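Local coordinates for protein putative oxidoreductase molybdopterin-binding subunit (Sulfolobus tokodaii, PDB 4ZOH) that probably acts as the molybdenum-cofactor-binding subunit of an oxidoreductase of the xanthine dehydrogenase and aldehyde oxidase family, carrying pterin cytosine dinucleotide, at residues T566-H571 / V591-T596. Residues are numbered along the deposited sequence; the frame is centred on the assembly and turned at random.
With MCN (pterin cytosine dinucleotide), chain D.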
loop_
_atom_site.group_PDB
_atom_site.type_symbol
_atom_site.label_atom_id
_atom_site.label_comp_id
_atom_site.label_asym_id
_atom_site.label_seq_id
_atom_site.Cartn_x
_atom_site.Cartn_y
_atom_site.Cartn_z
ATOM N N THR A 566 -22.818 -32.017 15.037
ATOM C CA THR A 566 -23.268 -31.514 16.357
ATOM C C THR A 566 -22.314 -31.900 17.523
ATOM O O THR A 566 -22.296 -33.073 17.915
ATOM C CB THR A 566 -24.702 -32.025 16.671
ATOM O OG1 THR A 566 -24.691 -33.477 16.674
ATOM C CG2 THR A 566 -25.752 -31.482 15.605
ATOM N N PRO A 567 -21.475 -30.941 18.050
ATOM C CA PRO A 567 -20.714 -31.273 19.281
ATOM C C PRO A 567 -21.639 -31.094 20.457
ATOM O O PRO A 567 -22.713 -30.504 20.302
ATOM C CB PRO A 567 -19.635 -30.184 19.333
ATOM C CG PRO A 567 -20.314 -28.985 18.713
ATOM C CD PRO A 567 -21.082 -29.603 17.536
ATOM N N TYR A 568 -21.199 -31.536 21.628
ATOM C CA TYR A 568 -21.986 -31.468 22.857
ATOM C C TYR A 568 -20.998 -31.497 24.023
ATOM O O TYR A 568 -19.841 -31.915 23.867
ATOM C CB TYR A 568 -22.964 -32.695 22.941
ATOM C CG TYR A 568 -22.239 -34.040 22.835
ATOM C CD1 TYR A 568 -21.895 -34.772 23.995
ATOM C CD2 TYR A 568 -21.843 -34.555 21.590
ATOM C CE1 TYR A 568 -21.232 -35.999 23.880
ATOM C CE2 TYR A 568 -21.159 -35.756 21.474
ATOM C CZ TYR A 568 -20.841 -36.468 22.632
ATOM O OH TYR A 568 -20.134 -37.642 22.525
ATOM N N GLY A 569 -21.431 -31.069 25.201
ATOM C CA GLY A 569 -20.610 -31.276 26.364
ATOM C C GLY A 569 -21.278 -30.865 27.626
ATOM O O GLY A 569 -22.452 -30.519 27.616
ATOM N N VAL A 570 -20.533 -30.923 28.735
ATOM C CA VAL A 570 -21.053 -30.504 30.038
ATOM C C VAL A 570 -20.000 -29.563 30.675
ATOM O O VAL A 570 -18.798 -29.856 30.595
ATOM C CB VAL A 570 -21.445 -31.742 30.926
ATOM C CG1 VAL A 570 -20.291 -32.767 30.999
ATOM C CG2 VAL A 570 -21.780 -31.306 32.349
ATOM N N HIS A 571 -20.451 -28.462 31.292
ATOM C CA HIS A 571 -19.579 -27.460 31.815
ATOM C C HIS A 571 -20.074 -27.282 33.214
ATOM O O HIS A 571 -21.231 -27.564 33.488
ATOM C CB HIS A 571 -19.649 -26.104 31.028
ATOM C CG HIS A 571 -18.983 -26.160 29.670
ATOM N ND1 HIS A 571 -18.377 -25.054 29.083
ATOM C CD2 HIS A 571 -18.830 -27.184 28.785
ATOM C CE1 HIS A 571 -17.809 -25.436 27.946
ATOM N NE2 HIS A 571 -18.116 -26.701 27.705
ATOM N N VAL A 591 -16.192 -29.957 29.698
ATOM C CA VAL A 591 -15.898 -31.236 29.043
ATOM C C VAL A 591 -16.590 -31.230 27.706
ATOM O O VAL A 591 -17.807 -31.251 27.690
ATOM C CB VAL A 591 -16.335 -32.447 29.927
ATOM C CG1 VAL A 591 -16.038 -33.745 29.169
ATOM C CG2 VAL A 591 -15.556 -32.435 31.242
ATOM N N ASP A 592 -15.859 -31.273 26.595
ATOM C CA ASP A 592 -16.479 -31.146 25.262
ATOM C C ASP A 592 -16.247 -32.347 24.364
ATOM O O ASP A 592 -15.187 -33.003 24.397
ATOM C CB ASP A 592 -15.920 -29.907 24.530
ATOM C CG ASP A 592 -16.289 -28.569 25.209
ATOM O OD1 ASP A 592 -17.354 -28.427 25.829
ATOM O OD2 ASP A 592 -15.455 -27.620 25.151
ATOM N N ASP A 593 -17.195 -32.628 23.489
ATOM C CA ASP A 593 -16.865 -33.595 22.456
ATOM C C ASP A 593 -17.058 -32.895 21.118
ATOM O O ASP A 593 -18.193 -32.643 20.695
ATOM C CB ASP A 593 -17.703 -34.878 22.565
ATOM C CG ASP A 593 -17.387 -35.903 21.455
ATOM O OD1 ASP A 593 -16.613 -35.584 20.506
ATOM O OD2 ASP A 593 -17.924 -37.046 21.484
ATOM N N VAL A 594 -15.941 -32.585 20.472
ATOM C CA VAL A 594 -15.965 -31.844 19.210
ATOM C C VAL A 594 -15.416 -32.653 18.070
ATOM O O VAL A 594 -14.905 -32.100 17.056
ATOM C CB VAL A 594 -15.290 -30.426 19.308
ATOM C CG1 VAL A 594 -16.164 -29.478 20.118
ATOM C CG2 VAL A 594 -13.849 -30.493 19.858
ATOM N N GLY A 595 -15.570 -33.978 18.180
ATOM C CA GLY A 595 -15.023 -34.860 17.148
ATOM C C GLY A 595 -13.497 -34.881 17.223
ATOM O O GLY A 595 -12.916 -34.509 18.271
ATOM N N THR A 596 -12.837 -35.328 16.137
ATOM C CA THR A 596 -11.372 -35.172 16.022
ATOM C C THR A 596 -10.917 -33.747 16.381
ATOM O O THR A 596 -11.452 -32.772 15.806
ATOM C CB THR A 596 -10.899 -35.542 14.630
ATOM O OG1 THR A 596 -11.625 -36.701 14.219
ATOM C CG2 THR A 596 -9.339 -35.817 14.585
HETATM N N1 MCN D . -10.350 -26.711 16.352
HETATM C C2 MCN D . -9.702 -27.935 16.385
HETATM N N3 MCN D . -10.400 -29.114 16.389
HETATM C C4 MCN D . -11.788 -29.056 16.369
HETATM C C5 MCN D . -12.454 -27.832 16.338
HETATM C C6 MCN D . -11.731 -26.639 16.303
HETATM O O2 MCN D . -8.471 -28.039 16.404
HETATM N N4 MCN D . -12.443 -30.197 16.373
HETATM C "C1'" MCN D . -9.518 -25.507 16.325
HETATM C C2D MCN D . -9.268 -25.091 14.873
HETATM O "O2'" MCN D . -8.082 -25.610 14.352
HETATM C "C3'" MCN D . -9.083 -23.601 14.989
HETATM C C4D MCN D . -10.206 -23.298 15.892
HETATM O O4D MCN D . -10.200 -24.411 16.888
HETATM O "O3'" MCN D . -7.883 -23.235 15.576
HETATM C "C5'" MCN D . -11.250 -23.351 14.794
HETATM O "O5'" MCN D . -12.464 -23.410 15.280
HETATM P PA MCN D . -13.765 -23.765 14.374
HETATM O O1A MCN D . -13.583 -24.354 13.064
HETATM O O2A MCN D . -14.551 -24.463 15.448
HETATM O O3A MCN D . -14.368 -22.189 14.346
HETATM P PB MCN D . -13.891 -21.124 13.231
HETATM O O1B MCN D . -14.799 -21.296 12.024
HETATM O O2B MCN D . -12.456 -21.104 12.932
HETATM O O3B MCN D . -14.205 -19.839 14.000
HETATM C C10 MCN D . -15.490 -19.159 13.952
HETATM C "C9'" MCN D . -15.975 -18.839 15.344
HETATM C "C8'" MCN D . -17.097 -17.944 15.357
HETATM S "S8'" MCN D . -18.544 -18.333 14.438
HETATM C "C7'" MCN D . -17.145 -16.843 16.158
HETATM S "S7'" MCN D . -18.584 -15.799 16.299
HETATM C "C6'" MCN D . -16.071 -16.506 17.072
HETATM C C7 MCN D . -15.156 -17.752 17.317
HETATM O "O9'" MCN D . -14.861 -18.297 16.047
HETATM N "N5'" MCN D . -15.315 -15.323 16.665
HETATM C C4A MCN D . -13.956 -15.124 16.981
HETATM N "N8'" MCN D . -13.881 -17.333 17.976
HETATM C C4B MCN D . -13.262 -16.155 17.677
HETATM N "N1'" MCN D . -11.988 -16.023 18.054
HETATM C "C2'" MCN D . -11.329 -14.914 17.729
HETATM N "N2'" MCN D . -10.068 -14.822 18.096
HETATM N "N3'" MCN D . -11.944 -13.821 17.033
HETATM C "C4'" MCN D . -13.305 -13.908 16.658
HETATM O "O4'" MCN D . -13.862 -12.944 16.057
#
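The first torsions of Y568 and D593 bring ring and carboxylate together: CG of Y568 lies between the backbone N and the carbonyl carbon (chi1 56°), which turns one face of the ring against CB of D593, while the D593 carboxylate extends anti to its own N (chi1 179°) and reaches the phenol. CB of D593 sits over one face of the ring, 3.9 Å from its centroid, in a CH-pi contact, and Y568 OH gives a weak hydrogen bond to D593 OD2 at 2.5 Å. The backbone N of N384 and L658 also bond to Y568 OH and D593 OD2, respectively. Past G569, where the hairpin strands come close, H571 NE2 donates to D592 OD1 (2.7 Å), almost within the imidazole plane and onto the syn lone pair of the oxygen. Y588 OH bonds to ND1, the other ring nitrogen, and W653 NE1 to D592 OD2, so the buried imidazole and carboxylate each have a further partner. A leucine in place of H571 would probably leave D592 OD1 without its imidazole donor and Y588 OH without its ring partner. Between these side chains the antiparallel backbone is joined by D593 N to Y568 O (2.8 Å). Beyond the strand, D593 OD1 accepts from G595 N (3.0 Å) in an Asx turn, and the chain then presents T596 O to N4 of the cytosine (2.8 Å), with V594 O as a weaker second acceptor. The Asx turn probably helps set these carbonyls, whose bonds to the exocyclic amino group are consistent with recognition of cytosine.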